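Local coordinates for putative Zn-dependent Alcohol Dehydrogenase (PDB 3IV6), which binds S-adenosylmethionine in a Rossmann-like domain and, despite its name, is probably an S-adenosylmethionine-dependent methyltransferase, at residues S9-W14 against F73-R78; V188-L193 against T203-Y208. One frame throughout, in Å; residues are numbered along the deposited sequence.

Contact 1 (S9-W14 against F73-R78). With SAM (S-adenosylmethionine), chain E.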
loop_
_atom_site.group_PDB
_atom_site.type_symbol
_atom_site.label_atom_id
_atom_site.label_comp_id
_atom_site.label_asym_id
_atom_site.label_seq_id
_atom_site.Cartn_x
_atom_site.Cartn_y
_atom_site.Cartn_z
ATOM N N SER A 9 5.267 13.867 -3.739
ATOM C CA SER A 9 6.400 13.480 -4.567
ATOM C C SER A 9 6.694 11.991 -4.535
ATOM O O SER A 9 7.589 11.526 -5.247
ATOM C CB SER A 9 7.649 14.259 -4.132
ATOM O OG SER A 9 7.867 14.141 -2.736
ATOM N N LYS A 10 5.987 11.242 -3.691
ATOM C CA LYS A 10 6.158 9.787 -3.680
ATOM C C LYS A 10 5.684 9.193 -5.002
ATOM O O LYS A 10 6.244 8.194 -5.460
ATOM C CB LYS A 10 5.440 9.129 -2.517
ATOM C CG LYS A 10 6.091 9.420 -1.202
ATOM C CD LYS A 10 5.418 8.683 -0.059
ATOM C CE LYS A 10 6.294 8.703 1.166
ATOM N NZ LYS A 10 5.834 7.836 2.275
ATOM N N ALA A 11 4.692 9.814 -5.637
ATOM C CA ALA A 11 4.235 9.294 -6.915
ATOM C C ALA A 11 5.398 9.184 -7.921
ATOM O O ALA A 11 5.430 8.268 -8.743
ATOM C CB ALA A 11 3.075 10.105 -7.470
ATOM N N GLU A 12 6.374 10.085 -7.825
ATOM C CA GLU A 12 7.587 9.989 -8.648
ATOM C C GLU A 12 8.294 8.638 -8.527
ATOM O O GLU A 12 8.870 8.147 -9.494
ATOM C CB GLU A 12 8.581 11.147 -8.377
ATOM C CG GLU A 12 8.292 12.422 -9.177
ATOM C CD GLU A 12 7.790 12.111 -10.594
ATOM O OE1 GLU A 12 8.627 11.834 -11.490
ATOM O OE2 GLU A 12 6.552 12.134 -10.814
ATOM N N ALA A 13 8.251 8.036 -7.348
ATOM C CA ALA A 13 8.877 6.741 -7.155
ATOM C C ALA A 13 8.228 5.680 -8.046
ATOM O O ALA A 13 8.854 4.706 -8.428
ATOM C CB ALA A 13 8.813 6.323 -5.684
ATOM N N TRP A 14 6.969 5.848 -8.390
ATOM C CA TRP A 14 6.334 4.751 -9.113
ATOM C C TRP A 14 6.273 4.941 -10.647
ATOM O O TRP A 14 6.023 3.993 -11.399
ATOM C CB TRP A 14 4.988 4.398 -8.471
ATOM C CG TRP A 14 5.138 4.053 -7.019
ATOM C CD1 TRP A 14 5.175 4.928 -5.972
ATOM C CD2 TRP A 14 5.284 2.741 -6.443
ATOM N NE1 TRP A 14 5.325 4.249 -4.780
ATOM C CE2 TRP A 14 5.383 2.910 -5.043
ATOM C CE3 TRP A 14 5.295 1.442 -6.980
ATOM C CZ2 TRP A 14 5.517 1.820 -4.166
ATOM C CZ3 TRP A 14 5.431 0.369 -6.110
ATOM C CH2 TRP A 14 5.543 0.564 -4.715
ATOM N N PHE A 73 -7.723 2.891 -7.992
ATOM C CA PHE A 73 -7.164 4.198 -7.672
ATOM C C PHE A 73 -5.664 4.093 -7.496
ATOM O O PHE A 73 -5.164 3.155 -6.886
ATOM C CB PHE A 73 -7.786 4.743 -6.400
ATOM C CG PHE A 73 -9.256 5.012 -6.529
ATOM C CD1 PHE A 73 -9.727 5.936 -7.460
ATOM C CD2 PHE A 73 -10.189 4.338 -5.720
ATOM C CE1 PHE A 73 -11.067 6.203 -7.580
ATOM C CE2 PHE A 73 -11.573 4.591 -5.847
ATOM C CZ PHE A 73 -12.001 5.526 -6.775
ATOM N N ASP A 74 -4.940 5.059 -8.034
ATOM C CA ASP A 74 -3.493 5.102 -7.880
ATOM C C ASP A 74 -2.998 6.531 -8.075
ATOM O O ASP A 74 -3.569 7.298 -8.873
ATOM C CB ASP A 74 -2.812 4.170 -8.900
ATOM C CG ASP A 74 -1.418 3.756 -8.473
ATOM O OD1 ASP A 74 -0.508 4.620 -8.481
ATOM O OD2 ASP A 74 -1.254 2.569 -8.103
ATOM N N PHE A 75 -1.942 6.900 -7.350
ATOM C CA PHE A 75 -1.445 8.273 -7.447
ATOM C C PHE A 75 -0.349 8.492 -8.494
ATOM O O PHE A 75 0.261 9.552 -8.549
ATOM C CB PHE A 75 -1.068 8.826 -6.069
ATOM C CG PHE A 75 0.207 8.301 -5.538
ATOM C CD1 PHE A 75 0.814 7.189 -6.123
ATOM C CD2 PHE A 75 0.805 8.901 -4.450
ATOM C CE1 PHE A 75 2.014 6.685 -5.639
ATOM C CE2 PHE A 75 1.992 8.393 -3.957
ATOM C CZ PHE A 75 2.597 7.276 -4.561
ATOM N N SER A 76 -0.128 7.491 -9.325
ATOM C CA SER A 76 0.918 7.509 -10.350
ATOM C C SER A 76 0.381 7.306 -11.777
ATOM O O SER A 76 -0.386 6.390 -12.042
ATOM C CB SER A 76 1.983 6.455 -10.037
ATOM O OG SER A 76 2.539 5.928 -11.227
ATOM N N GLN A 77 0.776 8.157 -12.708
ATOM C CA GLN A 77 0.198 8.041 -14.035
ATOM C C GLN A 77 0.672 6.810 -14.798
ATOM O O GLN A 77 -0.093 6.231 -15.561
ATOM C CB GLN A 77 0.493 9.270 -14.864
ATOM C CG GLN A 77 -0.242 9.255 -16.178
ATOM C CD GLN A 77 -1.744 9.263 -15.996
ATOM O OE1 GLN A 77 -2.304 10.132 -15.314
ATOM N NE2 GLN A 77 -2.410 8.304 -16.619
ATOM N N ARG A 78 1.937 6.428 -14.613
ATOM C CA ARG A 78 2.497 5.308 -15.350
ATOM C C ARG A 78 1.855 3.997 -14.898
ATOM O O ARG A 78 1.576 3.096 -15.709
ATOM C CB ARG A 78 4.024 5.224 -15.201
ATOM C CG ARG A 78 4.622 4.202 -16.178
ATOM C CD ARG A 78 6.037 3.880 -15.872
ATOM N NE ARG A 78 6.451 2.596 -16.459
ATOM C CZ ARG A 78 7.709 2.134 -16.480
ATOM N NH1 ARG A 78 8.697 2.861 -15.957
ATOM N NH2 ARG A 78 7.980 0.941 -17.019
HETATM N N SAM E . 2.571 -2.857 -4.613
HETATM C CA SAM E . 2.398 -3.891 -3.608
HETATM C C SAM E . 1.334 -4.884 -4.024
HETATM O O SAM E . 0.690 -4.793 -5.078
HETATM O OXT SAM E . 1.154 -5.808 -3.265
HETATM C CB SAM E . 2.133 -3.291 -2.232
HETATM C CG SAM E . 2.366 -1.779 -2.111
HETATM S SD SAM E . 1.033 -0.686 -2.699
HETATM C CE SAM E . -0.157 -1.832 -3.451
HETATM C "C5'" SAM E . 1.821 0.243 -4.062
HETATM C "C4'" SAM E . 0.929 0.818 -5.156
HETATM O "O4'" SAM E . 0.075 1.805 -4.607
HETATM C "C3'" SAM E . 1.713 1.528 -6.245
HETATM O "O3'" SAM E . 1.041 1.274 -7.457
HETATM C "C2'" SAM E . 1.559 3.002 -5.935
HETATM O "O2'" SAM E . 1.504 3.783 -7.110
HETATM C "C1'" SAM E . 0.227 3.068 -5.210
HETATM N N9 SAM E . 0.227 4.106 -4.170
HETATM C C8 SAM E . 1.202 4.311 -3.229
HETATM N N7 SAM E . 0.852 5.379 -2.463
HETATM C C5 SAM E . -0.343 5.871 -2.894
HETATM C C6 SAM E . -1.147 6.943 -2.462
HETATM N N6 SAM E . -0.804 7.738 -1.446
HETATM N N1 SAM E . -2.316 7.192 -3.136
HETATM C C2 SAM E . -2.663 6.399 -4.222
HETATM N N3 SAM E . -1.895 5.340 -4.644
HETATM C C4 SAM E . -0.742 5.077 -3.986
#
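Ala11 and Ser76 bring the two backbones closest, with 5.1 Å between their CA atoms. Ala11 lies in a short, weakly bonded helical turn. Ser76 lies in the turn between strand 69-74 and helix 77-86; its OG caps Met79 N and also hydrogen-bonds Glu15 OE1. This is the cofactor site of a Rossmann-like fold. An acidic residue at the end of the second strand holds the ribose, as in class I methyltransferases. No hydrogen bond joins the two segments; they meet through apolar groups and the cofactor. The Phe75 ring lies between Ala11 and the adenine. Ala11 CB stands 3.8 Å from the centroid of the Phe75 ring, almost on the ring normal. Over the opposite face, C5 of SAM sits above the ring centre. The first torsion of Phe75 (chi1 76°) places CG between the backbone N and the carbonyl carbon, which swings the ring in under the adenine. Trp14 lies beside it, the two ring planes inclined at 53°. Trp14 CD1 approaches the edge of the Phe75 ring, 3.6 Å from Phe75 CE1. One face of the indole covers the ribose, with C3' of SAM offset toward the rim. An alanine here is likely to uncover this side of the ribose and leave the Phe75 edge without its neighbour. Asp74 grips both ribose hydroxyls. Asp74 OD2 takes O3' of SAM at 2.7 Å and also accepts from Ala54 N. Asp74 OD1 takes O2' of SAM at 2.6 Å. Asp74 OD1 also closes an Asx turn, accepting Ser76 N at 3.0 Å through its anti lone pair.

Contact 2 (V188-L193 against T203-Y208)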
loop_
_atom_site.group_PDB
_atom_site.type_symbol
_atom_site.label_atom_id
_atom_site.label_comp_id
_atom_site.label_asym_id
_atom_site.label_seq_id
_atom_site.Cartn_x
_atom_site.Cartn_y
_atom_site.Cartn_z
ATOM N N VAL A 188 24.636 4.327 2.946
ATOM C CA VAL A 188 24.218 3.099 3.611
ATOM C C VAL A 188 23.137 2.380 2.811
ATOM O O VAL A 188 23.094 1.150 2.772
ATOM C CB VAL A 188 23.694 3.377 5.031
ATOM C CG1 VAL A 188 23.281 2.079 5.708
ATOM C CG2 VAL A 188 24.748 4.102 5.853
ATOM N N LEU A 189 22.264 3.155 2.176
ATOM C CA LEU A 189 21.190 2.593 1.364
ATOM C C LEU A 189 21.738 1.634 0.313
ATOM O O LEU A 189 21.332 0.474 0.246
ATOM C CB LEU A 189 20.388 3.708 0.691
ATOM C CG LEU A 189 19.062 3.298 0.047
ATOM C CD1 LEU A 189 18.177 2.576 1.053
ATOM C CD2 LEU A 189 18.346 4.509 -0.530
ATOM N N ASP A 190 22.663 2.126 -0.506
ATOM C CA ASP A 190 23.285 1.307 -1.539
ATOM C C ASP A 190 23.721 -0.044 -0.982
ATOM O O ASP A 190 23.509 -1.082 -1.608
ATOM C CB ASP A 190 24.483 2.036 -2.150
ATOM C CG ASP A 190 24.118 3.403 -2.693
ATOM O OD1 ASP A 190 23.279 4.087 -2.070
ATOM O OD2 ASP A 190 24.671 3.795 -3.742
ATOM N N ARG A 191 24.334 -0.023 0.197
ATOM C CA ARG A 191 24.963 -1.213 0.756
ATOM C C ARG A 191 23.920 -2.211 1.245
ATOM O O ARG A 191 24.195 -3.407 1.357
ATOM C CB ARG A 191 25.906 -0.834 1.899
ATOM C CG ARG A 191 26.860 -1.943 2.311
ATOM C CD ARG A 191 28.190 -1.381 2.785
ATOM N NE ARG A 191 28.472 -1.738 4.172
ATOM C CZ ARG A 191 28.498 -0.868 5.178
ATOM N NH1 ARG A 191 28.259 0.416 4.953
ATOM N NH2 ARG A 191 28.764 -1.284 6.408
ATOM N N ALA A 192 22.723 -1.714 1.537
ATOM C CA ALA A 192 21.718 -2.498 2.244
ATOM C C ALA A 192 20.709 -3.104 1.275
ATOM O O ALA A 192 19.969 -4.022 1.628
ATOM C CB ALA A 192 21.011 -1.641 3.283
ATOM N N LEU A 193 20.684 -2.584 0.052
ATOM C CA LEU A 193 19.715 -3.020 -0.947
ATOM C C LEU A 193 19.693 -4.540 -1.068
ATOM O O LEU A 193 20.741 -5.182 -1.142
ATOM C CB LEU A 193 20.026 -2.389 -2.306
ATOM C CG LEU A 193 19.544 -0.952 -2.512
ATOM C CD1 LEU A 193 19.919 -0.453 -3.899
ATOM C CD2 LEU A 193 18.043 -0.851 -2.288
ATOM N N THR A 203 17.793 0.986 -10.359
ATOM C CA THR A 203 16.372 1.243 -10.314
ATOM C C THR A 203 15.883 1.134 -8.868
ATOM O O THR A 203 15.049 1.931 -8.434
ATOM C CB THR A 203 15.568 0.398 -11.326
ATOM O OG1 THR A 203 16.075 0.631 -12.641
ATOM C CG2 THR A 203 14.117 0.835 -11.348
ATOM N N LEU A 204 16.459 0.227 -8.095
ATOM C CA LEU A 204 16.024 0.089 -6.714
ATOM C C LEU A 204 16.346 1.340 -5.918
ATOM O O LEU A 204 15.441 1.996 -5.367
ATOM C CB LEU A 204 16.621 -1.162 -6.073
ATOM C CG LEU A 204 15.960 -2.419 -6.644
ATOM C CD1 LEU A 204 16.507 -3.717 -6.042
ATOM C CD2 LEU A 204 14.441 -2.309 -6.452
ATOM N N LEU A 205 17.641 1.656 -5.884
ATOM C CA LEU A 205 18.185 2.802 -5.181
ATOM C C LEU A 205 17.320 3.995 -5.428
ATOM O O LEU A 205 16.925 4.678 -4.487
ATOM C CB LEU A 205 19.588 3.113 -5.681
ATOM C CG LEU A 205 20.367 4.176 -4.896
ATOM C CD1 LEU A 205 20.812 3.562 -3.597
ATOM C CD2 LEU A 205 21.559 4.719 -5.668
ATOM N N GLU A 206 17.011 4.263 -6.691
ATOM C CA GLU A 206 16.248 5.466 -7.001
ATOM C C GLU A 206 14.820 5.394 -6.464
ATOM O O GLU A 206 14.321 6.343 -5.847
ATOM C CB GLU A 206 16.275 5.773 -8.500
ATOM C CG GLU A 206 15.723 7.173 -8.879
ATOM C CD GLU A 206 16.459 8.328 -8.171
ATOM O OE1 GLU A 206 17.640 8.140 -7.744
ATOM O OE2 GLU A 206 15.846 9.415 -8.043
ATOM N N TRP A 207 14.170 4.253 -6.695
ATOM C CA TRP A 207 12.870 3.945 -6.112
ATOM C C TRP A 207 12.841 4.171 -4.596
ATOM O O TRP A 207 11.928 4.786 -4.055
ATOM C CB TRP A 207 12.633 2.492 -6.383
ATOM C CG TRP A 207 11.295 1.981 -6.073
ATOM C CD1 TRP A 207 10.102 2.577 -6.337
ATOM C CD2 TRP A 207 11.004 0.729 -5.476
ATOM N NE1 TRP A 207 9.079 1.771 -5.918
ATOM C CE2 TRP A 207 9.611 0.624 -5.390
ATOM C CE3 TRP A 207 11.795 -0.318 -4.997
ATOM C CZ2 TRP A 207 8.983 -0.488 -4.852
ATOM C CZ3 TRP A 207 11.166 -1.432 -4.456
ATOM C CH2 TRP A 207 9.778 -1.502 -4.385
ATOM N N TYR A 208 13.848 3.656 -3.907
ATOM C CA TYR A 208 13.934 3.865 -2.471
ATOM C C TYR A 208 14.083 5.342 -2.104
ATOM O O TYR A 208 13.410 5.817 -1.202
ATOM C CB TYR A 208 15.056 3.009 -1.854
ATOM C CG TYR A 208 14.530 1.688 -1.345
ATOM C CD1 TYR A 208 13.854 1.615 -0.125
ATOM C CD2 TYR A 208 14.643 0.521 -2.098
ATOM C CE1 TYR A 208 13.335 0.431 0.344
ATOM C CE2 TYR A 208 14.108 -0.690 -1.634
ATOM C CZ TYR A 208 13.459 -0.722 -0.409
ATOM O OH TYR A 208 12.923 -1.905 0.081
#
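Two helices consecutive in the chain, 187-192 and 201-210, pack as a splayed antiparallel pair through Leu189, Leu193, Leu204, Leu205 and Tyr208. The short axes pass 10.1 Å apart, and their directions differ by 130°. The backbones come nearest at Asp190 and Leu205. No hydrogen bond crosses the interface, which is built mainly from aliphatic branches and one aromatic ring. Leu193 is the first residue to leave helical geometry after helix 187-192. Its two methyls divide the work. Leu193 CD1 rests on the backbone of the second helix, 3.7 Å from Leu205 N, and also meets the CB atoms of Leu204 and Leu205. Leu193 CD2 turns to the ring of Tyr208 and lies 3.7 Å from Tyr208 CD2. The Leu193 and Tyr208 side chains run past one another, pointing opposite ways. The pair belongs to an insertion between strands 143-149 and 237-244 of the main sheet, and helix 154-164 packs nearby. One turn before Leu193, Leu189 reaches across from helix 187-192. Its CG is anti to the backbone N (chi1 -168°), and this directs the branched end at the second helix. Leu189 CD2 lies 3.9 Å from Tyr208 CB and 4.0 Å from Leu205 CD1. On the exposed margin, the carboxylate of Asp190 borders the methyls of Leu205. The Tyr208 ring has further partners: it packs edge-to-face with Phe182, makes a cation-pi contact with Arg211, and touches Ile155 of helix 154-164.

How the contacts relate
Contact 1 is buried and lines the cofactor pocket. Contact 2 is only partly buried and lies apart from that pocket, with the Tyr208 side chain about 11 Å from SAM. Their centres are about 19 Å apart, and both segments of contact 1 precede those of contact 2 in the chain. They share no helix or strand, yet they touch. Trp14 and Trp207 pack edge-to-face, with Trp14 CH2 3.6 Å from Trp207 CZ2, and Ala13 also lies against Trp207. Helix 201-210 thus backs the N-terminal helix while its Leu and Tyr side chains meet helix 187-192. The chemistry differs accordingly: contact 1 combines aromatic rings with a carboxylate that holds ribose, whereas contact 2 is mainly leucine packing.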